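Local coordinates for protein linoleate 11-lipoxygenase (Gaeumannomyces graminis, PDB 5FX8) that oxygenates linoleic and alpha-linolenic acids at a catalytic manganese centre, giving 11S- and 13R-hydroperoxy fatty acids, at residues A[176-181]-A[388-393]; A[186-191]-A[235-240]; A[410-415]-A[466-471]. One frame throughout, in Å; residues are numbered along the deposited sequence.

Contact 1 (A[176-181]-A[388-393])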
loop_
_atom_site.group_PDB
_atom_site.type_symbol
_atom_site.label_atom_id
_atom_site.label_comp_id
_atom_site.label_asym_id
_atom_site.label_seq_id
_atom_site.Cartn_x
_atom_site.Cartn_y
_atom_site.Cartn_z
ATOM N N LEU A 176 9.190 -19.652 -3.393
ATOM C CA LEU A 176 10.308 -20.500 -3.786
ATOM C C LEU A 176 10.718 -21.467 -2.672
ATOM O O LEU A 176 10.656 -21.148 -1.487
ATOM C CB LEU A 176 11.491 -19.622 -4.178
ATOM C CG LEU A 176 12.721 -20.352 -4.693
ATOM C CD1 LEU A 176 12.480 -20.789 -6.142
ATOM C CD2 LEU A 176 13.961 -19.496 -4.520
ATOM N N LYS A 177 11.168 -22.651 -3.057
ATOM C CA LYS A 177 11.525 -23.654 -2.072
ATOM C C LYS A 177 12.576 -24.564 -2.679
ATOM O O LYS A 177 12.449 -24.960 -3.835
ATOM C CB LYS A 177 10.281 -24.428 -1.639
ATOM C CG LYS A 177 10.512 -25.877 -1.429
ATOM C CD LYS A 177 9.355 -26.703 -1.989
ATOM C CE LYS A 177 9.707 -28.191 -2.097
ATOM N NZ LYS A 177 8.565 -28.948 -2.683
ATOM N N ARG A 178 13.632 -24.848 -1.921
ATOM C CA ARG A 178 14.703 -25.725 -2.381
ATOM C C ARG A 178 14.242 -27.175 -2.396
ATOM O O ARG A 178 13.491 -27.608 -1.527
ATOM C CB ARG A 178 15.920 -25.590 -1.474
ATOM C CG ARG A 178 17.147 -26.297 -1.986
ATOM C CD ARG A 178 18.179 -26.472 -0.904
ATOM N NE ARG A 178 18.720 -25.209 -0.418
ATOM C CZ ARG A 178 19.911 -24.718 -0.728
ATOM N NH1 ARG A 178 20.721 -25.376 -1.522
ATOM N NH2 ARG A 178 20.287 -23.559 -0.235
ATOM N N LEU A 179 14.704 -27.935 -3.372
ATOM C CA LEU A 179 14.349 -29.345 -3.452
ATOM C C LEU A 179 15.310 -30.157 -2.604
ATOM O O LEU A 179 16.514 -30.161 -2.858
ATOM C CB LEU A 179 14.369 -29.838 -4.895
ATOM C CG LEU A 179 13.250 -29.250 -5.755
ATOM C CD1 LEU A 179 13.317 -29.799 -7.169
ATOM C CD2 LEU A 179 11.870 -29.485 -5.097
ATOM N N HIS A 180 14.777 -30.850 -1.616
ATOM C CA HIS A 180 15.605 -31.717 -0.809
ATOM C C HIS A 180 16.109 -32.890 -1.640
ATOM O O HIS A 180 15.352 -33.471 -2.408
ATOM C CB HIS A 180 14.834 -32.249 0.378
ATOM C CG HIS A 180 15.705 -32.904 1.396
ATOM N ND1 HIS A 180 15.927 -34.262 1.428
ATOM C CD2 HIS A 180 16.444 -32.379 2.401
ATOM C CE1 HIS A 180 16.736 -34.549 2.430
ATOM N NE2 HIS A 180 17.069 -33.421 3.033
ATOM N N PRO A 181 17.374 -33.280 -1.484
ATOM C CA PRO A 181 17.903 -34.365 -2.318
ATOM C C PRO A 181 17.161 -35.660 -2.172
ATOM O O PRO A 181 17.119 -36.430 -3.131
ATOM C CB PRO A 181 19.349 -34.493 -1.835
ATOM C CG PRO A 181 19.676 -33.168 -1.380
ATOM C CD PRO A 181 18.449 -32.652 -0.702
ATOM N N SER A 388 21.450 -28.807 2.983
ATOM C CA SER A 388 21.524 -29.944 2.068
ATOM C C SER A 388 21.945 -29.511 0.664
ATOM O O SER A 388 21.725 -30.230 -0.306
ATOM C CB SER A 388 20.197 -30.696 2.050
ATOM O OG SER A 388 19.785 -30.968 3.382
ATOM N N GLY A 389 22.567 -28.333 0.564
ATOM C CA GLY A 389 23.038 -27.768 -0.677
ATOM C C GLY A 389 23.840 -26.503 -0.441
ATOM O O GLY A 389 24.095 -26.116 0.693
ATOM N N PRO A 390 24.258 -25.831 -1.500
ATOM C CA PRO A 390 25.059 -24.621 -1.340
ATOM C C PRO A 390 24.227 -23.418 -0.935
ATOM O O PRO A 390 23.004 -23.433 -0.917
ATOM C CB PRO A 390 25.663 -24.410 -2.726
ATOM C CG PRO A 390 24.734 -25.006 -3.610
ATOM C CD PRO A 390 24.160 -26.208 -2.912
ATOM N N ARG A 391 24.942 -22.353 -0.634
ATOM C CA ARG A 391 24.361 -21.143 -0.081
ATOM C C ARG A 391 24.009 -20.229 -1.239
ATOM O O ARG A 391 24.803 -20.071 -2.164
ATOM C CB ARG A 391 25.364 -20.487 0.871
ATOM C CG ARG A 391 24.873 -19.330 1.716
ATOM C CD ARG A 391 25.994 -18.691 2.570
ATOM N NE ARG A 391 25.649 -18.745 3.983
ATOM C CZ ARG A 391 26.247 -19.555 4.836
ATOM N NH1 ARG A 391 27.238 -20.308 4.391
ATOM N NH2 ARG A 391 25.881 -19.614 6.111
ATOM N N LEU A 392 22.818 -19.672 -1.217
ATOM C CA LEU A 392 22.450 -18.688 -2.210
ATOM C C LEU A 392 23.356 -17.471 -2.096
ATOM O O LEU A 392 23.394 -16.839 -1.035
ATOM C CB LEU A 392 21.002 -18.257 -2.020
ATOM C CG LEU A 392 19.955 -19.328 -2.238
ATOM C CD1 LEU A 392 18.602 -18.832 -1.798
ATOM C CD2 LEU A 392 19.962 -19.641 -3.688
ATOM N N PRO A 393 24.073 -17.091 -3.146
ATOM C CA PRO A 393 24.932 -15.908 -3.031
ATOM C C PRO A 393 24.183 -14.594 -2.832
ATOM O O PRO A 393 24.764 -13.654 -2.288
ATOM C CB PRO A 393 25.734 -15.929 -4.343
ATOM C CG PRO A 393 25.068 -16.891 -5.219
ATOM C CD PRO A 393 24.363 -17.869 -4.358
HETATM O O HOH W 1 18.788 -32.606 5.403
#
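Arg178 grips the backbone carbonyl of Pro390 with the end of its guanidinium group. Arg178 NH2 donates to Pro390 O at 2.8 Å, nearly along the C=O axis, and Arg178 NH1 reaches the same oxygen at 3.1 Å on a lone pair in the carbonyl plane. The acceptor sits at the guanidinium edge, so both N-H groups converge on one atom. Arg178 NH1 also passes 3.4 Å from CA of Gly389. Arg178 runs out from the strand with CG anti to the backbone N (chi1 -171°), then bends at chi3 (-65°), which swings the guanidinium onto the carbonyl.

At the other end of the contact a water bridges two side chains that do not bond directly: it lies 3.0 Å from NE2 of His180, in the imidazole plane, and 2.8 Å from OG of Ser388. Pro181 sets its CD above one face of the His180 ring, near its rim, and 3.8 Å from CB of Ser388.

Beyond this shell, Arg178 NE bonds to Gly382 O and NH1 to Gly210 O, while backbone amides of Thr182 and Lys183 hold His180 ND1. The partners named for the guanidinium are all backbone carbonyls, whose dipoles probably stabilise its positive charge in this buried setting; it ties strand 177-178 to two loops, the one holding Gly382 and Pro390 and the one holding Gly210.

Contact 2 (A[186-191]-A[235-240])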
loop_
_atom_site.group_PDB
_atom_site.type_symbol
_atom_site.label_atom_id
_atom_site.label_comp_id
_atom_site.label_asym_id
_atom_site.label_seq_id
_atom_site.Cartn_x
_atom_site.Cartn_y
_atom_site.Cartn_z
ATOM N N LEU A 186 11.777 -34.895 -8.115
ATOM C CA LEU A 186 11.715 -33.947 -9.216
ATOM C C LEU A 186 10.265 -33.735 -9.638
ATOM O O LEU A 186 9.557 -34.711 -9.902
ATOM C CB LEU A 186 12.515 -34.455 -10.401
ATOM C CG LEU A 186 14.003 -34.606 -10.186
ATOM C CD1 LEU A 186 14.612 -35.300 -11.373
ATOM C CD2 LEU A 186 14.597 -33.243 -10.036
ATOM N N PRO A 187 9.794 -32.499 -9.736
ATOM C CA PRO A 187 8.395 -32.274 -10.105
ATOM C C PRO A 187 8.076 -32.719 -11.525
ATOM O O PRO A 187 7.057 -33.363 -11.769
ATOM C CB PRO A 187 8.237 -30.762 -9.951
ATOM C CG PRO A 187 9.586 -30.224 -10.169
ATOM C CD PRO A 187 10.536 -31.237 -9.601
ATOM N N PHE A 188 8.931 -32.379 -12.474
ATOM C CA PHE A 188 8.741 -32.788 -13.849
ATOM C C PHE A 188 10.104 -33.061 -14.459
ATOM O O PHE A 188 11.138 -32.695 -13.906
ATOM C CB PHE A 188 7.975 -31.735 -14.654
ATOM C CG PHE A 188 8.603 -30.378 -14.643
ATOM C CD1 PHE A 188 9.625 -30.068 -15.514
ATOM C CD2 PHE A 188 8.136 -29.396 -13.789
ATOM C CE1 PHE A 188 10.179 -28.826 -15.516
ATOM C CE2 PHE A 188 8.685 -28.145 -13.793
ATOM C CZ PHE A 188 9.705 -27.858 -14.656
ATOM N N SER A 189 10.095 -33.699 -15.618
ATOM C CA SER A 189 11.314 -34.093 -16.295
ATOM C C SER A 189 11.594 -33.164 -17.463
ATOM O O SER A 189 10.705 -32.501 -17.992
ATOM C CB SER A 189 11.228 -35.537 -16.788
ATOM O OG SER A 189 12.529 -36.017 -17.127
ATOM N N VAL A 190 12.860 -33.105 -17.842
ATOM C CA VAL A 190 13.306 -32.345 -18.993
ATOM C C VAL A 190 14.232 -33.242 -19.796
ATOM O O VAL A 190 14.928 -34.096 -19.237
ATOM C CB VAL A 190 14.021 -31.047 -18.598
ATOM C CG1 VAL A 190 14.206 -30.183 -19.806
ATOM C CG2 VAL A 190 13.248 -30.299 -17.548
ATOM N N GLU A 191 14.220 -33.061 -21.112
ATOM C CA GLU A 191 15.123 -33.808 -21.969
ATOM C C GLU A 191 16.550 -33.536 -21.546
ATOM O O GLU A 191 17.012 -32.393 -21.607
ATOM C CB GLU A 191 14.928 -33.422 -23.435
ATOM C CG GLU A 191 13.674 -33.963 -24.061
ATOM C CD GLU A 191 13.381 -33.317 -25.398
ATOM O OE1 GLU A 191 14.313 -32.749 -26.008
ATOM O OE2 GLU A 191 12.213 -33.360 -25.832
ATOM N N GLN A 235 4.715 -24.561 -13.137
ATOM C CA GLN A 235 5.749 -24.938 -12.200
ATOM C C GLN A 235 7.039 -24.443 -12.809
ATOM O O GLN A 235 7.312 -24.715 -13.976
ATOM C CB GLN A 235 5.801 -26.443 -11.993
ATOM C CG GLN A 235 4.585 -27.015 -11.383
ATOM C CD GLN A 235 4.717 -28.485 -11.201
ATOM O OE1 GLN A 235 4.611 -28.992 -10.088
ATOM N NE2 GLN A 235 4.964 -29.192 -12.286
ATOM N N GLY A 236 7.811 -23.689 -12.038
ATOM C CA GLY A 236 9.097 -23.192 -12.474
ATOM C C GLY A 236 10.200 -23.906 -11.714
ATOM O O GLY A 236 10.144 -24.027 -10.489
ATOM N N LEU A 237 11.185 -24.387 -12.463
ATOM C CA LEU A 237 12.363 -25.029 -11.912
ATOM C C LEU A 237 13.541 -24.083 -12.067
ATOM O O LEU A 237 13.786 -23.560 -13.159
ATOM C CB LEU A 237 12.637 -26.336 -12.625
ATOM C CG LEU A 237 13.438 -27.410 -11.927
ATOM C CD1 LEU A 237 12.814 -27.745 -10.615
ATOM C CD2 LEU A 237 13.396 -28.607 -12.833
ATOM N N PHE A 238 14.246 -23.842 -10.966
ATOM C CA PHE A 238 15.383 -22.947 -10.953
ATOM C C PHE A 238 16.589 -23.679 -10.392
ATOM O O PHE A 238 16.455 -24.684 -9.703
ATOM C CB PHE A 238 15.077 -21.717 -10.148
ATOM C CG PHE A 238 13.871 -20.992 -10.606
ATOM C CD1 PHE A 238 12.610 -21.393 -10.218
ATOM C CD2 PHE A 238 13.995 -19.882 -11.405
ATOM C CE1 PHE A 238 11.513 -20.711 -10.635
ATOM C CE2 PHE A 238 12.906 -19.200 -11.824
ATOM C CZ PHE A 238 11.662 -19.606 -11.447
ATOM N N TYR A 239 17.781 -23.195 -10.709
ATOM C CA TYR A 239 18.967 -23.853 -10.193
ATOM C C TYR A 239 20.050 -22.844 -9.871
ATOM O O TYR A 239 20.083 -21.740 -10.401
ATOM C CB TYR A 239 19.520 -24.912 -11.155
ATOM C CG TYR A 239 20.386 -24.410 -12.278
ATOM C CD1 TYR A 239 19.856 -23.645 -13.277
ATOM C CD2 TYR A 239 21.714 -24.767 -12.364
ATOM C CE1 TYR A 239 20.619 -23.213 -14.325
ATOM C CE2 TYR A 239 22.502 -24.337 -13.411
ATOM C CZ TYR A 239 21.939 -23.556 -14.389
ATOM O OH TYR A 239 22.658 -23.105 -15.450
ATOM N N LEU A 240 20.935 -23.231 -8.971
ATOM C CA LEU A 240 22.119 -22.450 -8.664
ATOM C C LEU A 240 23.275 -22.976 -9.512
ATOM O O LEU A 240 23.648 -24.144 -9.395
ATOM C CB LEU A 240 22.417 -22.532 -7.169
ATOM C CG LEU A 240 23.509 -21.616 -6.628
ATOM C CD1 LEU A 240 23.319 -20.191 -7.096
ATOM C CD2 LEU A 240 23.485 -21.679 -5.126
#
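The backbone O of Gln235 lies beside the rim of the Phe188 ring, 3.7 Å from CE2 and 4.0 Å from CZ; no hydrogen bond crosses between the two segments. Phe188 also lies along the aliphatic part of Gln235, with CE2 3.8 Å from its CB. The two side chains run past each other in opposite senses, ring and amide planes 44° apart. With CG of Phe188 between the backbone N and the carbonyl carbon (chi1 56°), the ring swings in from the loop onto the strand.

Further along the ring, CZ of Phe188 meets CB of Leu237 at 3.9 Å, and CD2 of the leucine lies near the same rim. The other branch of Leu237, CD1, is 4.1 Å from CG of Pro187, so this one leucine receives both loop residues. Outside the pair, Phe188 continues onto Ala251 and Lys253 of the next strand, and Leu203 of helix 203-208 packs against Leu237.

The loop leading to helix 192-199 thus covers one face of a small antiparallel sheet, near its central strand 235-241, adding Pro187 and Phe188 to the apolar side of that sheet in the otherwise largely helical lipoxygenase domain.

Contact 3 (A[410-415]-A[466-471])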
loop_
_atom_site.group_PDB
_atom_site.type_symbol
_atom_site.label_atom_id
_atom_site.label_comp_id
_atom_site.label_asym_id
_atom_site.label_seq_id
_atom_site.Cartn_x
_atom_site.Cartn_y
_atom_site.Cartn_z
ATOM N N ARG A 410 15.077 -4.607 17.917
ATOM C CA ARG A 410 15.685 -3.729 18.897
ATOM C C ARG A 410 14.628 -2.873 19.583
ATOM O O ARG A 410 14.575 -2.821 20.817
ATOM C CB ARG A 410 16.754 -2.875 18.242
ATOM C CG ARG A 410 17.477 -1.982 19.201
ATOM C CD ARG A 410 18.434 -1.099 18.453
ATOM N NE ARG A 410 19.292 -1.879 17.560
ATOM C CZ ARG A 410 20.427 -2.455 17.952
ATOM N NH1 ARG A 410 20.837 -2.338 19.221
ATOM N NH2 ARG A 410 21.152 -3.152 17.086
ATOM N N PHE A 411 13.759 -2.215 18.806
ATOM C CA PHE A 411 12.731 -1.409 19.451
ATOM C C PHE A 411 11.852 -2.256 20.359
ATOM O O PHE A 411 11.529 -1.844 21.472
ATOM C CB PHE A 411 11.857 -0.683 18.442
ATOM C CG PHE A 411 10.699 0.011 19.071
ATOM C CD1 PHE A 411 9.500 -0.647 19.270
ATOM C CD2 PHE A 411 10.814 1.309 19.490
ATOM C CE1 PHE A 411 8.471 -0.031 19.862
ATOM C CE2 PHE A 411 9.770 1.938 20.072
ATOM C CZ PHE A 411 8.601 1.263 20.270
ATOM N N MET A 412 11.404 -3.412 19.886
ATOM C CA MET A 412 10.453 -4.164 20.682
ATOM C C MET A 412 11.104 -4.651 21.952
ATOM O O MET A 412 10.464 -4.711 23.000
ATOM C CB MET A 412 9.869 -5.331 19.889
ATOM C CG MET A 412 8.884 -4.937 18.844
ATOM S SD MET A 412 7.486 -3.969 19.440
ATOM C CE MET A 412 6.587 -3.803 17.910
ATOM N N GLN A 413 12.373 -5.015 21.872
ATOM C CA GLN A 413 13.109 -5.431 23.055
ATOM C C GLN A 413 13.185 -4.300 24.060
ATOM O O GLN A 413 12.922 -4.491 25.248
ATOM C CB GLN A 413 14.502 -5.899 22.668
ATOM C CG GLN A 413 15.247 -6.529 23.823
ATOM C CD GLN A 413 14.788 -7.949 24.118
ATOM O OE1 GLN A 413 14.955 -8.841 23.287
ATOM N NE2 GLN A 413 14.219 -8.167 25.305
ATOM N N ALA A 414 13.502 -3.096 23.599
ATOM C CA ALA A 414 13.535 -2.001 24.553
ATOM C C ALA A 414 12.141 -1.668 25.073
ATOM O O ALA A 414 12.001 -1.270 26.226
ATOM C CB ALA A 414 14.201 -0.779 23.943
ATOM N N PHE A 415 11.104 -1.847 24.262
ATOM C CA PHE A 415 9.749 -1.554 24.706
ATOM C C PHE A 415 9.299 -2.527 25.783
ATOM O O PHE A 415 8.689 -2.118 26.775
ATOM C CB PHE A 415 8.798 -1.571 23.505
ATOM C CG PHE A 415 7.351 -1.617 23.873
ATOM C CD1 PHE A 415 6.757 -0.571 24.538
ATOM C CD2 PHE A 415 6.583 -2.701 23.549
ATOM C CE1 PHE A 415 5.451 -0.611 24.886
ATOM C CE2 PHE A 415 5.240 -2.739 23.885
ATOM C CZ PHE A 415 4.685 -1.696 24.556
ATOM N N VAL A 466 6.476 -12.078 19.176
ATOM C CA VAL A 466 5.125 -11.754 18.738
ATOM C C VAL A 466 5.041 -10.317 18.233
ATOM O O VAL A 466 4.589 -10.061 17.109
ATOM C CB VAL A 466 4.134 -12.026 19.882
ATOM C CG1 VAL A 466 2.779 -11.410 19.603
ATOM C CG2 VAL A 466 4.003 -13.490 20.070
ATOM N N LEU A 467 5.491 -9.362 19.046
ATOM C CA LEU A 467 5.398 -7.956 18.672
ATOM C C LEU A 467 6.278 -7.622 17.467
ATOM O O LEU A 467 5.888 -6.819 16.606
ATOM C CB LEU A 467 5.751 -7.085 19.869
ATOM C CG LEU A 467 4.943 -7.342 21.138
ATOM C CD1 LEU A 467 5.293 -6.382 22.250
ATOM C CD2 LEU A 467 3.451 -7.274 20.841
ATOM N N THR A 468 7.453 -8.241 17.373
ATOM C CA THR A 468 8.291 -8.055 16.199
ATOM C C THR A 468 7.618 -8.588 14.944
ATOM O O THR A 468 7.633 -7.938 13.895
ATOM C CB THR A 468 9.627 -8.737 16.415
ATOM O OG1 THR A 468 10.138 -8.307 17.662
ATOM C CG2 THR A 468 10.591 -8.330 15.367
ATOM N N HIS A 469 7.024 -9.761 15.032
ATOM C CA HIS A 469 6.408 -10.340 13.860
ATOM C C HIS A 469 5.189 -9.536 13.422
ATOM O O HIS A 469 4.933 -9.401 12.223
ATOM C CB HIS A 469 6.055 -11.787 14.150
ATOM C CG HIS A 469 5.624 -12.536 12.947
ATOM N ND1 HIS A 469 6.422 -12.679 11.840
ATOM C CD2 HIS A 469 4.461 -13.155 12.659
ATOM C CE1 HIS A 469 5.773 -13.367 10.922
ATOM N NE2 HIS A 469 4.580 -13.669 11.396
ATOM N N VAL A 470 4.434 -8.973 14.365
ATOM C CA VAL A 470 3.306 -8.166 13.931
ATOM C C VAL A 470 3.796 -6.901 13.247
ATOM O O VAL A 470 3.364 -6.580 12.134
ATOM C CB VAL A 470 2.344 -7.839 15.079
ATOM C CG1 VAL A 470 1.295 -6.924 14.533
ATOM C CG2 VAL A 470 1.696 -9.077 15.594
ATOM N N ALA A 471 4.725 -6.177 13.878
ATOM C CA ALA A 471 5.216 -4.974 13.225
ATOM C C ALA A 471 5.828 -5.304 11.869
ATOM O O ALA A 471 5.711 -4.518 10.931
ATOM C CB ALA A 471 6.208 -4.232 14.121
#
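Segments 410-415 and 466-471, of helices 396-420 and 460-481, run roughly antiparallel, their N-to-C directions 139° apart and their axes 9.3 Å apart at closest approach, with Met412 and Thr468 facing each other at the crossing. Met412 carries most of the contact. Its chain bends at chi2 (-56°), which turns the thioether along the partner helix, so that successive atoms meet different residues. Met412 CB lies 3.7 Å from OG1 of Thr468, and Met412 SD rests 3.6 Å from CB of Leu467, the latter two side chains crossing at about a right angle. Met412 CE lies beside the backbone O of Leu467 and 3.8 Å from CB of Ala471, whose methyl group receives it one turn further on.

Phe415, one turn after Met412, brings its ring edge to Leu467: CD1 of Leu467 lies near the ring plane, 4.0 Å from CE2 of Phe415. Leu467 is therefore flanked by the sulfur at its CB and by the aromatic edge at its tip. Thr468 turns its hydroxyl back to Val464 O in its own helix, which satisfies the buried OG1 where the methionine chain passes.

Val314 and Val317 of helix 313-321 add to the apolar cluster, on Leu467 and Phe415 respectively. Such antiparallel helix packing belongs to the mainly helical lipoxygenase fold; helix 460-481 also carries the manganese ligand His478, whose side chain is about 11 Å from that of Ala471.

Overall arrangement
Contacts 1 and 2 belong to one region: both reach the five-stranded antiparallel sheet, and they touch where Pro390 and Pro393 pack on Leu240 and where Leu179 meets Pro187. Contact 1 is a surface contact, held by an arginine on a carbonyl and a bridging water; contact 2, with centre 13 Å away, is buried and apolar. Contact 3 is likewise buried and apolar, but joins two helices instead of a loop and a strand, and lies about 30 Å from contact 1 and 39 Å from contact 2, centre to centre. The 388-393 loop leads into helix 396-420, which supplies one side of contact 3.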